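PDB 5YZW: Ifi204 from Mus musculus domesticus, which acts as an interferon-inducible DNA sensor of the PYHIN family, recognising DNA through its HIN domain. Local coordinates for residues Phe33-Ala38 and Ser55-Arg60; Tyr110-Ala115 and Gly145-Val150; Val149-Arg154 and Val169-Thr174. One frame throughout, in Å; residues are numbered along the deposited sequence.

How the contacts relate
The HIN domain is built as two OB barrels in tandem, and the three contacts follow the chain through both. Contact 1 belongs to the first barrel, joining strand 30-38 to the connection that follows strand 43-48. Contact 2 comes next, seating helix 108-112, in the link between the barrels, on strand 145-151. Contact 3 continues along that same strand, sharing V149 and V150, and crosses to strand 171-175. Centres of contacts 2 and 3 lie about 12 Å apart, with L173 packing on L111 and Q114; the centre of contact 1 is about 27 Å and 22 Å from those of contacts 2 and 3. H34 nevertheless touches V169 and C170, so the barrels meet directly as well as through their linker.

Contact 1 of 3, residues Phe33-Ala38 and Ser55-Arg60; sequences FHATVA and SKFIPR
In the first OB barrel F57, from the connection after strand 43-48, packs against F33, A35 and V37, alternate residues on one face of strand 30-38. The two phenylalanines form an offset edge-to-face pair, the edge of F33 turned toward the face of F57, with ring centroids 5.5 Å apart and planes at 68°. F33 CE1 comes within 3.6 Å of F57 CB, and its CZ lies 3.8 Å from F57 CD1. F33 reaches this place because its CG sits between the backbone N and the carbonyl carbon (chi1 59°). Between barrel strands 43-48 and 62-71, where many OB folds carry a capping helix, the chain makes an inverse gamma turn centred on F57, and the neighbouring K56 O accepts a hydrogen bond from N61. Farther along the strand a small residue suits the site: A35 CB meets F57 CD2 at 3.6 Å. V37 completes the apolar surface, its CG1 4.2 Å from F57 CE2 at the ring's edge. Cutting the F57 ring back to an alanine is likely to open a gap beside A35 and V37 and leave the F33 edge without its aromatic partner. V48 of strand 43-48 touches both phenylalanines.

Contact 2 of 3, residues Tyr110-Ala115 and Gly145-Val150; sequences YLFSQA and GKMEVV
This is a partly buried apolar contact between the linker helix 108-112 and the second OB barrel, in which L111 and F112 rest on K146 and M147 of strand 145-151. L111 CD1 meets the sulfur of M147, SD, at 3.9 Å, the two side chains crossing at about a right angle. Methionine suits this place because its chain can bend: a chi3 of -25° folds CE back from the extended line, and CE comes 4.5 Å from F112 CE1. The same side chain also touches W180 and L182 of strand 180-183, so one flexible residue joins helix and barrel wall. F112 meets K146 with its edge. CZ points at K146 O from 3.6 Å, with the oxygen in the plane of the ring, so the slightly positive C-H of the ring edge faces the partly negative carbonyl oxygen, which is probably mildly favourable; the W180 ring packs nearby with its plane at about 30° to that of F112. G145 suits its place, since a CB there would stand tightly against F112 CE2. Just after F112, S113 gives two hydrogen bonds to Y110 O, one from its N at 3.2 Å and one from its OG at 2.8 Å.

Contact 3 of 3, residues Val149-Arg154 and Val169-Thr174; sequences VVVYGR and VCFELT
The interior of the second OB barrel is the setting for this contact, in which F171 of strand 171-175 reaches across to V149 and V151 of strand 145-151. These strands are not paired with each other: their axes approach to 8.9 Å at an angle of 126°, a separation bridged chiefly by side chains. F171 follows C170 in a G1 beta bulge, where both residues face V120 of strand 119-132 and the chain turns a corner. C170 takes the left-handed backbone conformation such a bulge requires, and the strand resumes with the F171 side chain directed toward strand 145-151. The long, flat ring suits a span that a valine would probably not bridge. Its CE2 carries the contact. V149 CG1 lies 3.6 Å from F171 CE2 and 3.9 Å from F171 CD2, the two side chains crossing at about a right angle; this methyl is swung anti to the V149 backbone N (chi1 179°), while CG2 takes the place beside that N. V151, two residues on, brings its CG2 to the edge of the same ring, 4.3 Å from F171 CE2. Beta-branched valines suit both positions, being at home in extended strands and offering compact methyl surfaces. L182 and S188 also touch F171, while I140 packs on V149. Farther along, G153 has backbone angles that would jam a CB against the preceding carbonyl oxygen. Next comes R154, whose NH2 is hydrogen-bonded to the backbone oxygens of R186 and S188.

Contact 1 of 3, residues Phe33-Ala38 and Ser55-Arg60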
ATOM      1  N   PHE A  33       2.463   1.815  -9.145  1.00 39.46           N
ATOM      2  CA  PHE A  33       1.233   1.691  -8.367  1.00 36.97           C
ATOM      3  C   PHE A  33       1.370   0.533  -7.388  1.00 39.04           C
ATOM      4  O   PHE A  33       2.324  -0.258  -7.441  1.00 41.95           O
ATOM      5  CB  PHE A  33      -0.034   1.549  -9.232  1.00 37.81           C
ATOM      6  CG  PHE A  33      -0.026   0.357 -10.167  1.00 44.64           C
ATOM      7  CD1 PHE A  33      -0.459  -0.890  -9.730  1.00 39.45           C
ATOM      8  CD2 PHE A  33       0.377   0.493 -11.478  1.00 42.02           C
ATOM      9  CE1 PHE A  33      -0.482  -2.015 -10.603  1.00 41.42           C
ATOM     10  CE2 PHE A  33       0.369  -0.617 -12.361  1.00 45.60           C
ATOM     11  CZ  PHE A  33      -0.059  -1.865 -11.912  1.00 41.22           C
ATOM     12  N   HIS A  34       0.415   0.468  -6.459  1.00 38.98           N
ATOM     13  CA  HIS A  34       0.346  -0.559  -5.428  1.00 40.67           C
ATOM     14  C   HIS A  34      -0.827  -1.481  -5.733  1.00 45.86           C
ATOM     15  O   HIS A  34      -1.859  -1.035  -6.247  1.00 41.04           O
ATOM     16  CB  HIS A  34       0.146   0.048  -4.031  1.00 37.72           C
ATOM     17  CG  HIS A  34       1.371   0.677  -3.446  1.00 44.74           C
ATOM     18  ND1 HIS A  34       2.269  -0.018  -2.662  1.00 46.96           N
ATOM     19  CD2 HIS A  34       1.822   1.951  -3.493  1.00 45.31           C
ATOM     20  CE1 HIS A  34       3.238   0.797  -2.282  1.00 45.22           C
ATOM     21  NE2 HIS A  34       2.995   1.996  -2.780  1.00 45.63           N
ATOM     22  N   ALA A  35      -0.663  -2.766  -5.422  1.00 38.77           N
ATOM     23  CA  ALA A  35      -1.726  -3.744  -5.580  1.00 42.76           C
ATOM     24  C   ALA A  35      -1.695  -4.693  -4.398  1.00 40.74           C
ATOM     25  O   ALA A  35      -0.632  -4.959  -3.822  1.00 40.96           O
ATOM     26  CB  ALA A  35      -1.588  -4.554  -6.886  1.00 42.11           C
ATOM     27  N   THR A  36      -2.871  -5.197  -4.037  1.00 39.75           N
ATOM     28  CA  THR A  36      -3.005  -6.340  -3.146  1.00 41.98           C
ATOM     29  C   THR A  36      -3.481  -7.533  -3.972  1.00 45.02           C
ATOM     30  O   THR A  36      -4.406  -7.389  -4.782  1.00 44.77           O
ATOM     31  CB  THR A  36      -3.977  -6.015  -2.010  1.00 39.30           C
ATOM     32  OG1 THR A  36      -3.405  -4.978  -1.200  1.00 51.78           O
ATOM     33  CG2 THR A  36      -4.209  -7.234  -1.137  1.00 41.34           C
ATOM     34  N   VAL A  37      -2.799  -8.678  -3.844  1.00 43.85           N
ATOM     35  CA  VAL A  37      -3.131  -9.878  -4.620  1.00 40.55           C
ATOM     36  C   VAL A  37      -3.158 -11.068  -3.671  1.00 47.10           C
ATOM     37  O   VAL A  37      -2.720 -10.980  -2.523  1.00 42.36           O
ATOM     38  CB  VAL A  37      -2.156 -10.159  -5.784  1.00 34.89           C
ATOM     39  CG1 VAL A  37      -2.093  -8.994  -6.755  1.00 35.65           C
ATOM     40  CG2 VAL A  37      -0.767 -10.558  -5.275  1.00 35.12           C
ATOM     41  N   ALA A  38      -3.675 -12.198  -4.167  1.00 43.02           N
ATOM     42  CA  ALA A  38      -3.840 -13.358  -3.298  1.00 47.27           C
ATOM     43  C   ALA A  38      -3.695 -14.654  -4.079  1.00 45.52           C
ATOM     44  O   ALA A  38      -4.237 -14.783  -5.181  1.00 43.70           O
ATOM     45  CB  ALA A  38      -5.205 -13.347  -2.605  1.00 42.86           C
ATOM     46  N   SER A  55      -3.082  -2.122 -17.129  1.00 48.85           N
ATOM     47  CA  SER A  55      -4.138  -2.871 -17.813  1.00 52.91           C
ATOM     48  C   SER A  55      -4.306  -4.299 -17.308  1.00 51.43           C
ATOM     49  O   SER A  55      -5.324  -4.923 -17.613  1.00 51.48           O
ATOM     50  CB  SER A  55      -3.879  -2.919 -19.321  1.00 61.65           C
ATOM     51  OG  SER A  55      -2.661  -3.584 -19.597  1.00 57.30           O
ATOM     52  N   LYS A  56      -3.360  -4.842 -16.553  1.00 50.24           N
ATOM     53  CA  LYS A  56      -3.513  -6.202 -16.049  1.00 54.98           C
ATOM     54  C   LYS A  56      -3.853  -6.288 -14.568  1.00 51.77           C
ATOM     55  O   LYS A  56      -4.397  -7.312 -14.123  1.00 45.53           O
ATOM     56  CB  LYS A  56      -2.241  -7.011 -16.330  1.00 57.83           C
ATOM     57  CG  LYS A  56      -2.116  -7.346 -17.821  1.00 62.56           C
ATOM     58  CD  LYS A  56      -0.779  -7.969 -18.157  1.00 65.81           C
ATOM     59  CE  LYS A  56      -0.564  -7.993 -19.669  1.00 68.19           C
ATOM     60  NZ  LYS A  56       0.690  -8.727 -20.001  1.00 78.39           N
ATOM     61  N   PHE A  57      -3.579  -5.246 -13.793  1.00 46.10           N
ATOM     62  CA  PHE A  57      -3.948  -5.268 -12.381  1.00 48.70           C
ATOM     63  C   PHE A  57      -5.337  -4.643 -12.223  1.00 56.32           C
ATOM     64  O   PHE A  57      -5.527  -3.561 -11.654  1.00 52.17           O
ATOM     65  CB  PHE A  57      -2.884  -4.575 -11.545  1.00 51.22           C
ATOM     66  CG  PHE A  57      -1.664  -5.416 -11.322  1.00 44.98           C
ATOM     67  CD1 PHE A  57      -0.705  -5.551 -12.325  1.00 43.88           C
ATOM     68  CD2 PHE A  57      -1.487  -6.105 -10.125  1.00 46.83           C
ATOM     69  CE1 PHE A  57       0.425  -6.337 -12.115  1.00 40.24           C
ATOM     70  CE2 PHE A  57      -0.368  -6.891  -9.907  1.00 46.51           C
ATOM     71  CZ  PHE A  57       0.597  -7.008 -10.902  1.00 40.03           C
ATOM     72  N   ILE A  58      -6.306  -5.359 -12.774  1.00 48.55           N
ATOM     73  CA  ILE A  58      -7.724  -5.040 -12.644  1.00 55.56           C
ATOM     74  C   ILE A  58      -8.303  -5.947 -11.567  1.00 53.51           C
ATOM     75  O   ILE A  58      -8.103  -7.162 -11.641  1.00 59.95           O
ATOM     76  CB  ILE A  58      -8.466  -5.244 -13.975  1.00 56.28           C
ATOM     77  CG1 ILE A  58      -7.817  -4.409 -15.075  1.00 57.20           C
ATOM     78  CG2 ILE A  58      -9.945  -4.917 -13.822  1.00 58.00           C
ATOM     79  CD1 ILE A  58      -7.785  -2.939 -14.750  1.00 57.26           C
ATOM     80  N   PRO A  59      -8.997  -5.412 -10.564  1.00 57.77           N
ATOM     81  CA  PRO A  59      -9.602  -6.279  -9.545  1.00 60.43           C
ATOM     82  C   PRO A  59     -10.389  -7.425 -10.172  1.00 59.88           C
ATOM     83  O   PRO A  59     -11.184  -7.226 -11.089  1.00 60.81           O
ATOM     84  CB  PRO A  59     -10.502  -5.313  -8.776  1.00 56.56           C
ATOM     85  CG  PRO A  59      -9.718  -3.977  -8.831  1.00 56.02           C
ATOM     86  CD  PRO A  59      -9.167  -3.974 -10.247  1.00 58.66           C
ATOM     87  N   ARG A  60     -10.133  -8.642  -9.683  1.00 60.78           N
ATOM     88  CA  ARG A  60     -10.719  -9.932 -10.063  1.00 62.99           C
ATOM     89  C   ARG A  60     -10.007 -10.587 -11.248  1.00 60.80           C
ATOM     90  O   ARG A  60     -10.301 -11.735 -11.556  1.00 63.54           O
ATOM     91  CB  ARG A  60     -12.228  -9.860 -10.360  1.00 67.71           C
ATOM     92  CG  ARG A  60     -13.010  -9.150  -9.264  1.00 81.02           C
ATOM     93  CD  ARG A  60     -14.511  -9.185  -9.491  1.00 94.20           C
ATOM     94  NE  ARG A  60     -15.137 -10.431  -9.039  1.00106.12           N
ATOM     95  CZ  ARG A  60     -14.923 -11.060  -7.879  1.00108.84           C
ATOM     96  NH1 ARG A  60     -14.102 -10.578  -6.953  1.00106.78           N
ATOM     97  NH2 ARG A  60     -15.572 -12.190  -7.634  1.00110.56           N
TER

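Contact 2 of 3, residues Tyr110-Ala115 and Gly145-Val150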
ATOM      1  N   TYR A 110      -3.140  -1.915  17.949  1.00 64.12           N
ATOM      2  CA  TYR A 110      -2.296  -3.000  17.466  1.00 60.71           C
ATOM      3  C   TYR A 110      -1.007  -2.475  16.853  1.00 66.40           C
ATOM      4  O   TYR A 110       0.032  -3.143  16.927  1.00 64.12           O
ATOM      5  CB  TYR A 110      -3.058  -3.849  16.446  1.00 63.46           C
ATOM      6  CG  TYR A 110      -2.231  -4.939  15.825  1.00 65.64           C
ATOM      7  CD1 TYR A 110      -1.943  -6.104  16.523  1.00 70.68           C
ATOM      8  CD2 TYR A 110      -1.731  -4.805  14.546  1.00 63.92           C
ATOM      9  CE1 TYR A 110      -1.181  -7.105  15.954  1.00 67.35           C
ATOM     10  CE2 TYR A 110      -0.966  -5.800  13.972  1.00 59.77           C
ATOM     11  CZ  TYR A 110      -0.695  -6.947  14.678  1.00 68.11           C
ATOM     12  OH  TYR A 110       0.067  -7.944  14.099  1.00 77.91           O
ATOM     13  N   LEU A 111      -1.054  -1.287  16.242  1.00 64.94           N
ATOM     14  CA  LEU A 111       0.159  -0.694  15.694  1.00 56.26           C
ATOM     15  C   LEU A 111       1.160  -0.359  16.790  1.00 54.42           C
ATOM     16  O   LEU A 111       2.373  -0.413  16.553  1.00 56.85           O
ATOM     17  CB  LEU A 111      -0.177   0.557  14.897  1.00 51.11           C
ATOM     18  CG  LEU A 111      -0.892   0.335  13.574  1.00 53.68           C
ATOM     19  CD1 LEU A 111      -0.906   1.629  12.784  1.00 58.24           C
ATOM     20  CD2 LEU A 111      -0.196  -0.762  12.782  1.00 51.18           C
ATOM     21  N   PHE A 112       0.678  -0.033  17.994  1.00 63.80           N
ATOM     22  CA  PHE A 112       1.587   0.300  19.087  1.00 66.67           C
ATOM     23  C   PHE A 112       2.461  -0.887  19.477  1.00 68.80           C
ATOM     24  O   PHE A 112       3.564  -0.696  20.002  1.00 68.52           O
ATOM     25  CB  PHE A 112       0.798   0.795  20.299  1.00 61.33           C
ATOM     26  CG  PHE A 112       0.053   2.078  20.061  1.00 65.08           C
ATOM     27  CD1 PHE A 112       0.430   2.938  19.044  1.00 71.54           C
ATOM     28  CD2 PHE A 112      -1.019   2.433  20.867  1.00 70.36           C
ATOM     29  CE1 PHE A 112      -0.250   4.126  18.827  1.00 74.03           C
ATOM     30  CE2 PHE A 112      -1.704   3.625  20.655  1.00 74.63           C
ATOM     31  CZ  PHE A 112      -1.318   4.470  19.636  1.00 75.25           C
ATOM     32  N   SER A 113       1.992  -2.112  19.234  1.00 72.81           N
ATOM     33  CA  SER A 113       2.759  -3.306  19.565  1.00 72.28           C
ATOM     34  C   SER A 113       3.742  -3.711  18.470  1.00 69.32           C
ATOM     35  O   SER A 113       4.563  -4.608  18.702  1.00 71.79           O
ATOM     36  CB  SER A 113       1.813  -4.477  19.859  1.00 77.16           C
ATOM     37  OG  SER A 113       1.195  -4.949  18.673  1.00 85.63           O
ATOM     38  N   GLN A 114       3.703  -3.068  17.305  1.00 66.14           N
ATOM     39  CA  GLN A 114       4.502  -3.496  16.165  1.00 59.65           C
ATOM     40  C   GLN A 114       5.863  -2.796  16.123  1.00 60.45           C
ATOM     41  O   GLN A 114       6.074  -1.737  16.726  1.00 56.68           O
ATOM     42  CB  GLN A 114       3.743  -3.239  14.858  1.00 63.03           C
ATOM     43  CG  GLN A 114       2.461  -4.048  14.713  1.00 69.39           C
ATOM     44  CD  GLN A 114       2.700  -5.544  14.847  1.00 77.14           C
ATOM     45  OE1 GLN A 114       2.451  -6.133  15.902  1.00 87.30           O
ATOM     46  NE2 GLN A 114       3.198  -6.162  13.780  1.00 75.57           N
ATOM     47  N   ALA A 115       6.778  -3.388  15.354  1.00 50.51           N
ATOM     48  CA  ALA A 115       8.149  -2.905  15.292  1.00 52.45           C
ATOM     49  C   ALA A 115       8.230  -1.579  14.545  1.00 49.92           C
ATOM     50  O   ALA A 115       7.619  -1.403  13.488  1.00 50.05           O
ATOM     51  CB  ALA A 115       9.044  -3.943  14.616  1.00 54.21           C
ATOM     52  N   GLY A 145      -7.398   4.042  19.815  1.00 93.01           N
ATOM     53  CA  GLY A 145      -6.345   4.992  20.115  1.00 94.22           C
ATOM     54  C   GLY A 145      -6.264   6.086  19.068  1.00 83.74           C
ATOM     55  O   GLY A 145      -7.130   6.208  18.198  1.00 75.86           O
ATOM     56  N   LYS A 146      -5.195   6.880  19.172  1.00 74.87           N
ATOM     57  CA  LYS A 146      -4.976   8.043  18.321  1.00 77.25           C
ATOM     58  C   LYS A 146      -3.495   8.136  17.982  1.00 75.70           C
ATOM     59  O   LYS A 146      -2.643   7.723  18.775  1.00 74.51           O
ATOM     60  CB  LYS A 146      -5.432   9.354  19.010  1.00 86.22           C
ATOM     61  CG  LYS A 146      -6.926   9.441  19.308  1.00 96.36           C
ATOM     62  CD  LYS A 146      -7.194   9.458  20.822  1.00109.55           C
ATOM     63  CE  LYS A 146      -8.671   9.278  21.130  1.00108.66           C
ATOM     64  NZ  LYS A 146      -9.044   9.823  22.465  1.00127.04           N
ATOM     65  N   MET A 147      -3.191   8.675  16.802  1.00 69.78           N
ATOM     66  CA  MET A 147      -1.808   8.909  16.397  1.00 67.25           C
ATOM     67  C   MET A 147      -1.789   9.985  15.317  1.00 68.30           C
ATOM     68  O   MET A 147      -2.831  10.490  14.888  1.00 71.29           O
ATOM     69  CB  MET A 147      -1.129   7.613  15.923  1.00 65.99           C
ATOM     70  CG  MET A 147      -1.931   6.800  14.913  1.00 68.77           C
ATOM     71  SD  MET A 147      -1.181   5.221  14.365  1.00 64.12           S
ATOM     72  CE  MET A 147       0.558   5.506  14.631  1.00 54.14           C
ATOM     73  N   GLU A 148      -0.583  10.345  14.891  1.00 68.80           N
ATOM     74  CA  GLU A 148      -0.363  11.361  13.871  1.00 68.73           C
ATOM     75  C   GLU A 148       0.081  10.700  12.576  1.00 72.69           C
ATOM     76  O   GLU A 148       0.893   9.775  12.592  1.00 71.43           O
ATOM     77  CB  GLU A 148       0.717  12.362  14.297  1.00 64.20           C
ATOM     78  CG  GLU A 148       0.327  13.386  15.310  1.00100.16           C
ATOM     79  CD  GLU A 148       1.472  14.344  15.586  1.00104.39           C
ATOM     80  OE1 GLU A 148       2.641  13.935  15.399  1.00100.46           O
ATOM     81  OE2 GLU A 148       1.210  15.500  15.980  1.00116.79           O
ATOM     82  N   VAL A 149      -0.441  11.182  11.456  1.00 69.36           N
ATOM     83  CA  VAL A 149       0.124  10.895  10.148  1.00 62.96           C
ATOM     84  C   VAL A 149       0.955  12.101   9.743  1.00 72.30           C
ATOM     85  O   VAL A 149       0.444  13.224   9.690  1.00 74.96           O
ATOM     86  CB  VAL A 149      -0.966  10.594   9.110  1.00 70.20           C
ATOM     87  CG1 VAL A 149      -0.340  10.316   7.748  1.00 60.80           C
ATOM     88  CG2 VAL A 149      -1.808   9.404   9.556  1.00 60.18           C
ATOM     89  N   VAL A 150       2.240  11.888   9.496  1.00 72.40           N
ATOM     90  CA  VAL A 150       3.149  12.963   9.120  1.00 64.96           C
ATOM     91  C   VAL A 150       3.354  12.899   7.617  1.00 65.46           C
ATOM     92  O   VAL A 150       3.852  11.895   7.084  1.00 62.55           O
ATOM     93  CB  VAL A 150       4.482  12.868   9.878  1.00 67.20           C
ATOM     94  CG1 VAL A 150       5.380  14.047   9.521  1.00 76.05           C
ATOM     95  CG2 VAL A 150       4.221  12.858  11.381  1.00 70.09           C
TER

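Contact 3 of 3, residues Val149-Arg154 and Val169-Thr174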
ATOM      1  N   VAL A 149      -0.441  11.182  11.456  1.00 69.36           N
ATOM      2  CA  VAL A 149       0.124  10.895  10.148  1.00 62.96           C
ATOM      3  C   VAL A 149       0.955  12.101   9.743  1.00 72.30           C
ATOM      4  O   VAL A 149       0.444  13.224   9.690  1.00 74.96           O
ATOM      5  CB  VAL A 149      -0.966  10.594   9.110  1.00 70.20           C
ATOM      6  CG1 VAL A 149      -0.340  10.316   7.748  1.00 60.80           C
ATOM      7  CG2 VAL A 149      -1.808   9.404   9.556  1.00 60.18           C
ATOM      8  N   VAL A 150       2.240  11.888   9.496  1.00 72.40           N
ATOM      9  CA  VAL A 150       3.149  12.963   9.120  1.00 64.96           C
ATOM     10  C   VAL A 150       3.354  12.899   7.617  1.00 65.46           C
ATOM     11  O   VAL A 150       3.852  11.895   7.084  1.00 62.55           O
ATOM     12  CB  VAL A 150       4.482  12.868   9.878  1.00 67.20           C
ATOM     13  CG1 VAL A 150       5.380  14.047   9.521  1.00 76.05           C
ATOM     14  CG2 VAL A 150       4.221  12.858  11.381  1.00 70.09           C
ATOM     15  N   VAL A 151       2.952  13.955   6.926  1.00 60.47           N
ATOM     16  CA  VAL A 151       3.062  14.037   5.477  1.00 60.42           C
ATOM     17  C   VAL A 151       4.028  15.154   5.119  1.00 63.97           C
ATOM     18  O   VAL A 151       3.930  16.274   5.643  1.00 71.89           O
ATOM     19  CB  VAL A 151       1.688  14.240   4.823  1.00 67.38           C
ATOM     20  CG1 VAL A 151       1.828  14.354   3.311  1.00 66.20           C
ATOM     21  CG2 VAL A 151       0.779  13.065   5.169  1.00 69.86           C
ATOM     22  N   TYR A 152       4.967  14.844   4.233  1.00 66.09           N
ATOM     23  CA  TYR A 152       5.901  15.811   3.678  1.00 69.91           C
ATOM     24  C   TYR A 152       6.044  15.569   2.179  1.00 70.50           C
ATOM     25  O   TYR A 152       5.988  14.428   1.720  1.00 73.10           O
ATOM     26  CB  TYR A 152       7.267  15.692   4.349  1.00 78.34           C
ATOM     27  CG  TYR A 152       8.251  16.715   3.869  1.00 90.27           C
ATOM     28  CD1 TYR A 152       8.220  18.012   4.368  1.00 99.99           C
ATOM     29  CD2 TYR A 152       9.206  16.397   2.913  1.00 89.67           C
ATOM     30  CE1 TYR A 152       9.114  18.961   3.933  1.00104.59           C
ATOM     31  CE2 TYR A 152      10.108  17.342   2.471  1.00100.53           C
ATOM     32  CZ  TYR A 152      10.056  18.622   2.985  1.00107.77           C
ATOM     33  OH  TYR A 152      10.949  19.570   2.554  1.00116.84           O
ATOM     34  N   GLY A 153       6.239  16.645   1.416  1.00 62.26           N
ATOM     35  CA  GLY A 153       6.546  16.494  -0.000  1.00 64.46           C
ATOM     36  C   GLY A 153       5.338  16.297  -0.898  1.00 66.48           C
ATOM     37  O   GLY A 153       4.284  16.884  -0.644  1.00 71.10           O
ATOM     38  N   ARG A 154       5.469  15.453  -1.933  1.00 73.36           N
ATOM     39  CA  ARG A 154       4.451  15.385  -2.980  1.00 67.72           C
ATOM     40  C   ARG A 154       3.054  15.158  -2.406  1.00 66.08           C
ATOM     41  O   ARG A 154       2.074  15.718  -2.908  1.00 65.11           O
ATOM     42  CB  ARG A 154       4.810  14.295  -3.997  1.00 65.73           C
ATOM     43  CG  ARG A 154       4.647  12.859  -3.504  1.00 59.18           C
ATOM     44  CD  ARG A 154       5.032  11.833  -4.592  1.00 60.52           C
ATOM     45  NE  ARG A 154       5.515  10.607  -3.969  1.00 56.73           N
ATOM     46  CZ  ARG A 154       4.705   9.665  -3.500  1.00 54.10           C
ATOM     47  NH1 ARG A 154       3.392   9.799  -3.622  1.00 51.01           N
ATOM     48  NH2 ARG A 154       5.199   8.599  -2.901  1.00 47.04           N
ATOM     49  N   VAL A 169      -1.353   4.017   2.056  1.00 49.97           N
ATOM     50  CA  VAL A 169      -0.669   2.838   1.529  1.00 47.31           C
ATOM     51  C   VAL A 169       0.831   3.029   1.689  1.00 45.95           C
ATOM     52  O   VAL A 169       1.388   4.033   1.222  1.00 48.94           O
ATOM     53  CB  VAL A 169      -1.020   2.572   0.060  1.00 45.51           C
ATOM     54  CG1 VAL A 169      -0.273   1.341  -0.417  1.00 41.79           C
ATOM     55  CG2 VAL A 169      -2.529   2.440  -0.101  1.00 44.32           C
ATOM     56  N   CYS A 170       1.475   2.083   2.369  1.00 40.62           N
ATOM     57  CA  CYS A 170       2.927   2.048   2.518  1.00 34.93           C
ATOM     58  C   CYS A 170       3.448   3.308   3.215  1.00 39.38           C
ATOM     59  O   CYS A 170       4.283   4.031   2.678  1.00 40.58           O
ATOM     60  CB  CYS A 170       3.605   1.865   1.161  1.00 32.84           C
ATOM     61  SG  CYS A 170       5.389   1.505   1.266  1.00 44.90           S
ATOM     62  N   PHE A 171       2.936   3.549   4.424  1.00 41.33           N
ATOM     63  CA  PHE A 171       3.490   4.526   5.355  1.00 43.13           C
ATOM     64  C   PHE A 171       4.373   3.833   6.389  1.00 49.75           C
ATOM     65  O   PHE A 171       4.138   2.679   6.747  1.00 49.40           O
ATOM     66  CB  PHE A 171       2.372   5.291   6.061  1.00 39.78           C
ATOM     67  CG  PHE A 171       1.828   6.419   5.271  1.00 40.48           C
ATOM     68  CD1 PHE A 171       1.257   6.212   4.033  1.00 41.60           C
ATOM     69  CD2 PHE A 171       1.873   7.724   5.782  1.00 47.00           C
ATOM     70  CE1 PHE A 171       0.746   7.265   3.293  1.00 46.67           C
ATOM     71  CE2 PHE A 171       1.380   8.773   5.042  1.00 55.41           C
ATOM     72  CZ  PHE A 171       0.818   8.548   3.793  1.00 50.40           C
ATOM     73  N   GLU A 172       5.387   4.545   6.896  1.00 50.50           N
ATOM     74  CA  GLU A 172       6.313   3.926   7.846  1.00 43.13           C
ATOM     75  C   GLU A 172       5.898   4.213   9.277  1.00 53.67           C
ATOM     76  O   GLU A 172       5.673   5.367   9.650  1.00 54.58           O
ATOM     77  CB  GLU A 172       7.761   4.377   7.636  1.00 49.36           C
ATOM     78  CG  GLU A 172       8.747   3.699   8.609  1.00 47.24           C
ATOM     79  CD  GLU A 172      10.222   4.005   8.325  1.00 62.20           C
ATOM     80  OE1 GLU A 172      10.520   4.704   7.336  1.00 60.63           O
ATOM     81  OE2 GLU A 172      11.091   3.563   9.113  1.00 66.96           O
ATOM     82  N   LEU A 173       5.833   3.158  10.080  1.00 44.03           N
ATOM     83  CA  LEU A 173       5.427   3.274  11.472  1.00 47.42           C
ATOM     84  C   LEU A 173       6.646   3.694  12.274  1.00 46.17           C
ATOM     85  O   LEU A 173       7.686   3.028  12.228  1.00 48.46           O
ATOM     86  CB  LEU A 173       4.869   1.945  11.986  1.00 51.33           C
ATOM     87  CG  LEU A 173       4.628   1.847  13.485  1.00 52.78           C
ATOM     88  CD1 LEU A 173       3.437   2.726  13.771  1.00 44.10           C
ATOM     89  CD2 LEU A 173       4.320   0.405  13.909  1.00 52.60           C
ATOM     90  N   THR A 174       6.545   4.817  12.972  1.00 46.46           N
ATOM     91  CA  THR A 174       7.654   5.314  13.764  1.00 49.83           C
ATOM     92  C   THR A 174       7.116   5.756  15.115  1.00 58.26           C
ATOM     93  O   THR A 174       5.904   5.894  15.311  1.00 49.10           O
ATOM     94  CB  THR A 174       8.381   6.474  13.061  1.00 56.65           C
ATOM     95  OG1 THR A 174       7.586   7.651  13.151  1.00 59.44           O
ATOM     96  CG2 THR A 174       8.604   6.169  11.572  1.00 51.26           C
TER